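Long-range contacts in SPCC1919.03c protein (PDB 2QRD), which probably acts as the beta subunit of AMP-activated protein kinase, holding the heterotrimer together and helping set the location and substrate choice of the kinase when glucose is scarce: residues P32-K37 with N55-L60; C38-N43 with S51-P56; L71-L76 with A90-F95. All blocks are in the same frame, centred on the assembly; numbering follows the deposited sequence.

In the fold
All three contacts lie in the C-terminal interaction domain, the part of the beta subunit built to join the other two chains. Contacts 1 and 2 come first along the chain and share Asn-55 and Pro-56; their centres are 12 Å apart, and both bring the chain ahead of helix 46-49 back to the chain that follows it. Contact 3 opens afterwards, on the hairpin of strands 74-82 and 85-93, with its centre 23 Å from that of contact 1 and 19 Å from that of contact 2. Contact 2 holds Ser-51 of the shared ADP site, whereas strand 85-93, in contact 3, pairs with a strand of a neighbouring subunit, continuing the sheet across the interface.

Contact 1 (P32-K37 with N55-L60); sequences PPHLEK and NPNHVL
Leu-60 packs its CD2 methyl against the side chains of His-34 and Leu-35 and turns CD1 to the backbone; with His-34 it buries the larger part of the surface here. CD2 of Leu-60 comes to the edge of the imidazole of His-34, near the ring plane, 3.4 Å from His-34 CD2. Leu-60 CD2 also meets Leu-35 CD2 at 3.7 Å, so one branch sits against both side chains. The other branch turns to the backbone: Leu-60 CD1 lies 3.3 Å from His-34 O. Leu-60 can present both methyls this way because its CG stands beside its own N, opposite the carbonyl carbon (chi1 -55°). With an alanine here both methyls go, and the ring edge of His-34 and CD2 of Leu-35 would probably lose their shared neighbour, leaving the imidazole freer to turn.

Val-59 adds a second touch on the ring. Val-59 CG2 approaches obliquely, 3.6 Å from His-34 CD2, the two side chains crossing at about a right angle. Asn-57 contributes less, its ND2 standing 3.9 Å from His-34 CB.

The polar bonds that shape the two segments are internal to each. Asn-57 OD1 accepts from Val-59 N at 3.1 Å, an Asx turn; the donor sits well above the carbonyl plane. Leu-60 N bonds to Asn-57 O at 2.8 Å, closing the same bend, while Leu-35 N reaches back to Pro-32 O across the short 3-10 turn at Pro-33 and His-34.

Apart from that turn both segments are loop, one before helix 46-49 and the other between that helix and strand 65-67. Tyr-83 of the kinase subunit packs on Leu-35, and Phe-15 of that subunit on Leu-60, while Pro-56 rests on Thr-79 of strand 74-82.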
# COMPACT_ATOMS: atom_id res chain seq x y z
N PRO B 32 -22.42 19.98 7.88
CA PRO B 32 -21.59 21.13 7.47
C PRO B 32 -20.94 20.93 6.10
O PRO B 32 -20.62 19.81 5.74
CB PRO B 32 -20.53 21.22 8.57
CG PRO B 32 -20.49 19.89 9.18
CD PRO B 32 -21.85 19.28 9.04
N PRO B 33 -20.77 22.02 5.32
CA PRO B 33 -20.22 21.97 3.96
C PRO B 33 -18.90 21.24 3.84
O PRO B 33 -18.63 20.65 2.79
CB PRO B 33 -20.03 23.44 3.60
CG PRO B 33 -21.01 24.14 4.41
CD PRO B 33 -21.11 23.40 5.70
N HIS B 34 -18.08 21.28 4.90
CA HIS B 34 -16.74 20.70 4.87
C HIS B 34 -16.67 19.16 4.91
O HIS B 34 -15.64 18.60 4.52
CB HIS B 34 -15.80 21.39 5.88
CG HIS B 34 -16.09 21.06 7.31
ND1 HIS B 34 -17.13 21.63 8.02
CD2 HIS B 34 -15.45 20.25 8.19
CE1 HIS B 34 -17.12 21.17 9.26
NE2 HIS B 34 -16.12 20.32 9.39
N LEU B 35 -17.76 18.50 5.32
CA LEU B 35 -17.85 17.01 5.29
C LEU B 35 -18.48 16.44 4.02
O LEU B 35 -18.87 15.27 3.97
CB LEU B 35 -18.61 16.49 6.52
CG LEU B 35 -17.90 16.51 7.89
CD1 LEU B 35 -18.94 16.53 9.01
CD2 LEU B 35 -16.92 15.36 8.05
N GLU B 36 -18.59 17.28 3.01
CA GLU B 36 -19.18 16.90 1.74
C GLU B 36 -18.15 16.40 0.74
O GLU B 36 -18.48 15.63 -0.16
CB GLU B 36 -20.00 18.05 1.15
CG GLU B 36 -21.42 18.16 1.75
CD GLU B 36 -22.14 19.46 1.43
OE1 GLU B 36 -21.85 20.08 0.37
OE2 GLU B 36 -23.01 19.87 2.25
N LYS B 37 -16.91 16.84 0.87
CA LYS B 37 -15.90 16.41 -0.09
C LYS B 37 -14.77 15.65 0.59
O LYS B 37 -14.18 16.13 1.55
CB LYS B 37 -15.37 17.58 -0.94
CG LYS B 37 -14.61 18.65 -0.13
CD LYS B 37 -14.23 19.87 -0.98
CE LYS B 37 -13.93 21.09 -0.10
NZ LYS B 37 -13.71 22.32 -0.93
N ASN B 55 -3.42 18.63 -0.03
CA ASN B 55 -3.36 18.81 1.41
C ASN B 55 -4.76 18.78 2.01
O ASN B 55 -5.69 19.35 1.45
CB ASN B 55 -2.63 20.11 1.77
CG ASN B 55 -1.16 20.05 1.40
OD1 ASN B 55 -0.60 18.98 1.19
ND2 ASN B 55 -0.54 21.21 1.29
N PRO B 56 -4.91 18.08 3.14
CA PRO B 56 -6.26 17.94 3.66
C PRO B 56 -6.67 19.13 4.51
O PRO B 56 -5.83 19.91 4.95
CB PRO B 56 -6.15 16.69 4.53
CG PRO B 56 -4.75 16.74 5.06
CD PRO B 56 -3.90 17.41 3.99
N ASN B 57 -7.97 19.28 4.70
CA ASN B 57 -8.50 20.19 5.70
C ASN B 57 -8.10 19.64 7.07
O ASN B 57 -8.48 18.51 7.44
CB ASN B 57 -10.02 20.26 5.53
CG ASN B 57 -10.68 21.30 6.40
OD1 ASN B 57 -10.07 21.87 7.31
ND2 ASN B 57 -11.95 21.55 6.12
N HIS B 58 -7.30 20.42 7.79
CA HIS B 58 -6.83 20.07 9.13
C HIS B 58 -7.97 19.72 10.08
O HIS B 58 -7.76 18.93 11.01
CB HIS B 58 -5.95 21.17 9.72
CG HIS B 58 -4.87 21.67 8.79
ND1 HIS B 58 -4.11 20.82 8.00
CD2 HIS B 58 -4.44 22.93 8.52
CE1 HIS B 58 -3.26 21.54 7.29
NE2 HIS B 58 -3.44 22.82 7.58
N VAL B 59 -9.17 20.26 9.86
CA VAL B 59 -10.30 19.84 10.71
C VAL B 59 -10.83 18.43 10.40
O VAL B 59 -11.59 17.90 11.21
CB VAL B 59 -11.47 20.89 10.80
CG1 VAL B 59 -10.99 22.26 11.33
CG2 VAL B 59 -12.20 21.03 9.47
N LEU B 60 -10.45 17.83 9.27
CA LEU B 60 -10.97 16.52 8.88
C LEU B 60 -9.96 15.38 9.09
O LEU B 60 -10.13 14.26 8.57
CB LEU B 60 -11.45 16.53 7.43
CG LEU B 60 -12.50 17.58 7.01
CD1 LEU B 60 -12.69 17.60 5.49
CD2 LEU B 60 -13.82 17.35 7.75

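Contact 2 (C38-N43 with S51-P56); sequences CILNSN and SVLPNP. With ADP (adenosine-5'-diphosphate), chain G.
Ile-39 pushes its CD1 methyl among Leu-53, Pro-54 and Pro-56. Ile-39 CD1 lies 3.8 Å from Leu-53 CD1 and 4.0 Å from Pro-56 CB, and also approaches Pro-54 O. CG1 of Ile-39 is tucked between its own N and carbonyl carbon (chi1 69°), which aims CD1 at this group. Leu-53 crosses Ile-39 at about a right angle and sends its other methyl, CD2, to within 3.5 Å of Ile-39 O. Farther along, Ser-42 OG sits 3.1 Å from Pro-54 CD.

A 3-10 turn at residues 39-41 presents Ile-39, with Asn-41 N bonded to Cys-38 O and Ser-42 N to Ile-39 O. Cys-38 SG accepts a long bond from Leu-40 N, 3.6 Å and fairly straight at 161°. Helix 46-49 lies in the short connection between the two segments, and Ser-51 just beyond it helps form the ADP site shared with the gamma subunit. Ser-51 OG is 3.0 Å from the ribose O2' of ADP; Asp-49 OD1 bonds both this hydroxyl and the nucleotide. Thr-88 of strand 85-93 lies against Ile-39, Leu-40 and Leu-53. Basic and polar side chains of a neighbouring subunit bond Ser-42 O and Pro-54 O.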
# COMPACT_ATOMS: atom_id res chain seq x y z
N CYS B 38 -14.49 14.46 0.08
CA CYS B 38 -13.41 13.63 0.57
C CYS B 38 -12.22 13.69 -0.41
O CYS B 38 -12.42 13.58 -1.62
CB CYS B 38 -13.93 12.20 0.80
SG CYS B 38 -12.64 11.01 1.09
N ILE B 39 -11.01 13.91 0.12
CA ILE B 39 -9.82 14.13 -0.74
C ILE B 39 -9.36 12.89 -1.48
O ILE B 39 -8.52 13.00 -2.37
CB ILE B 39 -8.57 14.77 -0.04
CG1 ILE B 39 -7.92 13.81 0.98
CG2 ILE B 39 -8.88 16.17 0.54
CD1 ILE B 39 -6.50 14.20 1.36
N LEU B 40 -9.90 11.73 -1.11
CA LEU B 40 -9.52 10.49 -1.79
C LEU B 40 -10.08 10.45 -3.19
O LEU B 40 -9.51 9.79 -4.06
CB LEU B 40 -9.95 9.24 -1.02
CG LEU B 40 -8.94 8.71 -0.01
CD1 LEU B 40 -9.48 7.48 0.64
CD2 LEU B 40 -7.57 8.41 -0.65
N ASN B 41 -11.18 11.17 -3.40
CA ASN B 41 -11.81 11.25 -4.70
C ASN B 41 -11.01 12.09 -5.70
O ASN B 41 -11.47 12.37 -6.80
CB ASN B 41 -13.21 11.81 -4.55
CG ASN B 41 -14.05 10.94 -3.73
OD1 ASN B 41 -13.81 9.75 -3.67
ND2 ASN B 41 -15.04 11.51 -3.07
N SER B 42 -9.81 12.46 -5.27
CA SER B 42 -8.89 13.24 -6.08
C SER B 42 -7.78 12.34 -6.63
O SER B 42 -7.34 11.40 -5.96
CB SER B 42 -8.35 14.40 -5.23
OG SER B 42 -7.04 14.76 -5.61
N ASN B 43 -7.35 12.63 -7.86
CA ASN B 43 -6.18 11.97 -8.48
C ASN B 43 -5.64 12.90 -9.57
O ASN B 43 -5.36 12.50 -10.69
CB ASN B 43 -6.51 10.57 -9.03
CG ASN B 43 -5.25 9.71 -9.28
OD1 ASN B 43 -4.13 10.10 -8.94
ND2 ASN B 43 -5.44 8.53 -9.89
N SER B 51 -0.38 8.41 -6.08
CA SER B 51 -0.60 8.41 -4.64
C SER B 51 -0.76 9.84 -4.08
O SER B 51 -1.31 10.02 -2.99
CB SER B 51 0.53 7.69 -3.92
OG SER B 51 1.73 8.37 -4.20
N VAL B 52 -0.26 10.83 -4.82
CA VAL B 52 -0.28 12.25 -4.43
C VAL B 52 -1.72 12.75 -4.28
O VAL B 52 -2.55 12.63 -5.19
CB VAL B 52 0.52 13.15 -5.41
CG1 VAL B 52 0.23 14.64 -5.17
CG2 VAL B 52 2.01 12.91 -5.31
N LEU B 53 -2.00 13.31 -3.10
CA LEU B 53 -3.30 13.90 -2.81
C LEU B 53 -3.10 15.38 -2.57
O LEU B 53 -1.97 15.83 -2.38
CB LEU B 53 -3.91 13.25 -1.57
CG LEU B 53 -4.20 11.76 -1.64
CD1 LEU B 53 -4.53 11.33 -0.25
CD2 LEU B 53 -5.38 11.54 -2.56
N PRO B 54 -4.21 16.16 -2.60
CA PRO B 54 -4.08 17.53 -2.10
C PRO B 54 -3.92 17.52 -0.57
O PRO B 54 -4.20 16.50 0.08
CB PRO B 54 -5.39 18.20 -2.52
CG PRO B 54 -6.35 17.09 -2.74
CD PRO B 54 -5.57 15.88 -3.11
N ASN B 55 -3.42 18.63 -0.03
CA ASN B 55 -3.36 18.81 1.41
C ASN B 55 -4.76 18.78 2.01
O ASN B 55 -5.69 19.35 1.45
CB ASN B 55 -2.63 20.11 1.77
CG ASN B 55 -1.16 20.05 1.40
OD1 ASN B 55 -0.60 18.98 1.19
ND2 ASN B 55 -0.54 21.21 1.29
N PRO B 56 -4.91 18.08 3.14
CA PRO B 56 -6.26 17.94 3.66
C PRO B 56 -6.67 19.13 4.51
O PRO B 56 -5.83 19.91 4.95
CB PRO B 56 -6.15 16.69 4.53
CG PRO B 56 -4.75 16.74 5.06
CD PRO B 56 -3.90 17.41 3.99
PB ADP G . 6.90 2.87 -8.85
O1B ADP G . 6.01 3.73 -9.70
O2B ADP G . 7.53 3.59 -7.67
O3B ADP G . 7.75 1.80 -9.47
PA ADP G . 4.56 1.24 -8.35
O1A ADP G . 4.63 0.72 -9.77
O2A ADP G . 4.36 0.27 -7.23
O3A ADP G . 5.88 2.01 -7.94
O5' ADP G . 3.47 2.40 -8.22
C5' ADP G . 2.98 3.24 -9.28
C4' ADP G . 2.08 4.26 -8.59
O4' ADP G . 1.12 3.61 -7.73
C3' ADP G . 2.86 5.22 -7.71
O3' ADP G . 2.28 6.50 -7.87
C2' ADP G . 2.57 4.75 -6.30
O2' ADP G . 2.73 5.78 -5.29
C1' ADP G . 1.18 4.13 -6.40
N9 ADP G . 1.06 3.02 -5.44
C8 ADP G . 1.70 1.83 -5.57
N7 ADP G . 1.44 1.00 -4.54
C5 ADP G . 0.60 1.69 -3.71
C6 ADP G . -0.09 1.41 -2.42
N6 ADP G . 0.04 0.21 -1.78
N1 ADP G . -0.86 2.41 -1.91
C2 ADP G . -1.02 3.60 -2.52
N3 ADP G . -0.46 3.91 -3.69
C4 ADP G . 0.36 3.01 -4.31

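Contact 3 (L71-L76 with A90-F95); sequences LGVLAL and AMFKNF
Leu-74 and Lys-93 bond each other in both directions, as a hydrogen-bonded pair of antiparallel strands does. Leu-74 N gives to Lys-93 O at 2.7 Å. The return bond, Lys-93 N to Leu-74 O, is 2.9 Å and more bent, 138° at the hydrogen. Leu-76 and Met-91 repeat the pattern: Leu-76 N donates to Met-91 O at 3.0 Å, and Met-91 N to Leu-76 O almost straight, at 176°. The carbonyls of Leu-74, Met-91 and Leu-76 also receive CA-H contacts, from Phe-92, Ala-75 and Ala-90 respectively. Each of these three oxygens thus has a weaker CA-H donor beside its N-H partner.

Past the paired strands, a water takes over. It donates to Gly-72 O at 2.7 Å and to Asn-94 OD1, and accepts from Phe-95 N at 2.8 Å, joining three polar groups where the strands part. Thr-69 OG1 bonds Val-73 O and also Leu-71 N. Asn-94 ND2 has a weak bond to the backbone of a neighbouring subunit.

Leu-74 lays CG over one face of the Phe-95 ring, a CH-pi contact 4.1 Å from the centroid and shifted toward the rim, while Gly-72 O lies at the edge of that ring. With CG opposite its own carbonyl carbon (chi1 -73°), Leu-74 is brought over the ring. On the face that carries Ala-75 and Phe-92, Ala-75 CB approaches the Phe-92 ring obliquely, 3.5 Å from CE2, and Val-73 CG2 comes to the ring edge.

These residues form the open end of the hairpin of strands 74-82 and 85-93. Strand 65-67 flanks it through Ala-67 and Ala-75; beyond strand 85-93, a strand of a neighbouring subunit pairs in parallel with Ala-90, Met-91 and Phe-92, carrying the sheet across the interface.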
# COMPACT_ATOMS: atom_id res chain seq x y z
N LEU B 71 -16.94 -5.98 -3.96
CA LEU B 71 -16.04 -7.11 -3.74
C LEU B 71 -16.29 -7.92 -2.46
O LEU B 71 -15.60 -8.92 -2.20
CB LEU B 71 -14.58 -6.68 -3.85
CG LEU B 71 -14.07 -6.34 -5.27
CD1 LEU B 71 -12.65 -5.84 -5.16
CD2 LEU B 71 -14.11 -7.50 -6.28
N GLY B 72 -17.27 -7.50 -1.67
CA GLY B 72 -17.64 -8.22 -0.47
C GLY B 72 -16.73 -7.85 0.68
O GLY B 72 -16.58 -8.62 1.61
N VAL B 73 -16.11 -6.68 0.60
CA VAL B 73 -15.22 -6.19 1.65
C VAL B 73 -15.51 -4.74 2.04
O VAL B 73 -16.24 -4.03 1.32
CB VAL B 73 -13.71 -6.36 1.29
CG1 VAL B 73 -13.43 -7.81 0.94
CG2 VAL B 73 -13.27 -5.40 0.16
N LEU B 74 -14.93 -4.33 3.16
CA LEU B 74 -15.01 -2.97 3.69
C LEU B 74 -13.83 -2.15 3.20
O LEU B 74 -12.68 -2.62 3.23
CB LEU B 74 -14.96 -2.98 5.24
CG LEU B 74 -16.17 -3.47 6.05
CD1 LEU B 74 -15.78 -3.70 7.49
CD2 LEU B 74 -17.36 -2.47 5.96
N ALA B 75 -14.13 -0.93 2.78
CA ALA B 75 -13.14 0.06 2.47
C ALA B 75 -13.30 1.24 3.44
O ALA B 75 -14.35 1.87 3.48
CB ALA B 75 -13.27 0.51 1.00
N LEU B 76 -12.25 1.50 4.22
CA LEU B 76 -12.24 2.48 5.30
C LEU B 76 -10.97 3.31 5.21
O LEU B 76 -9.93 2.78 4.82
CB LEU B 76 -12.33 1.78 6.69
CG LEU B 76 -13.50 0.79 6.88
CD1 LEU B 76 -13.44 0.19 8.22
CD2 LEU B 76 -14.91 1.43 6.67
N ALA B 90 -6.05 4.01 3.18
CA ALA B 90 -7.24 3.31 2.69
C ALA B 90 -7.07 1.81 2.94
O ALA B 90 -6.15 1.17 2.43
CB ALA B 90 -7.47 3.60 1.21
N MET B 91 -7.94 1.30 3.79
CA MET B 91 -7.84 -0.05 4.23
C MET B 91 -8.98 -0.93 3.69
O MET B 91 -10.14 -0.54 3.71
CB MET B 91 -7.81 -0.05 5.73
CG MET B 91 -8.36 -1.29 6.36
SD MET B 91 -7.05 -2.35 6.87
CE MET B 91 -7.67 -2.71 8.52
N PHE B 92 -8.61 -2.12 3.20
CA PHE B 92 -9.57 -3.08 2.70
C PHE B 92 -9.57 -4.27 3.63
O PHE B 92 -8.53 -4.79 3.99
CB PHE B 92 -9.23 -3.46 1.26
CG PHE B 92 -9.41 -2.32 0.29
CD1 PHE B 92 -8.35 -1.53 -0.07
CD2 PHE B 92 -10.67 -2.01 -0.22
CE1 PHE B 92 -8.52 -0.45 -0.96
CE2 PHE B 92 -10.85 -0.94 -1.10
CZ PHE B 92 -9.75 -0.15 -1.46
N LYS B 93 -10.76 -4.67 4.05
CA LYS B 93 -10.90 -5.51 5.22
C LYS B 93 -12.18 -6.33 5.09
O LYS B 93 -13.17 -5.83 4.59
CB LYS B 93 -10.93 -4.61 6.49
CG LYS B 93 -10.91 -5.36 7.81
CD LYS B 93 -10.83 -4.38 8.97
CE LYS B 93 -10.29 -5.02 10.26
NZ LYS B 93 -10.97 -6.32 10.60
N ASN B 94 -12.15 -7.60 5.51
CA ASN B 94 -13.34 -8.45 5.47
C ASN B 94 -14.37 -8.01 6.50
O ASN B 94 -14.05 -7.34 7.47
CB ASN B 94 -12.95 -9.90 5.79
CG ASN B 94 -12.29 -10.62 4.63
OD1 ASN B 94 -12.84 -10.71 3.54
ND2 ASN B 94 -11.13 -11.19 4.90
N PHE B 95 -15.62 -8.42 6.32
CA PHE B 95 -16.63 -8.33 7.39
C PHE B 95 -16.46 -9.41 8.47
O PHE B 95 -16.49 -9.10 9.67
CB PHE B 95 -18.06 -8.45 6.82
CG PHE B 95 -18.45 -7.38 5.84
CD1 PHE B 95 -18.15 -7.50 4.48
CD2 PHE B 95 -19.13 -6.24 6.26
CE1 PHE B 95 -18.52 -6.53 3.57
CE2 PHE B 95 -19.50 -5.26 5.35
CZ PHE B 95 -19.18 -5.40 4.00
O HOH W 1 -15.94 -9.84 3.95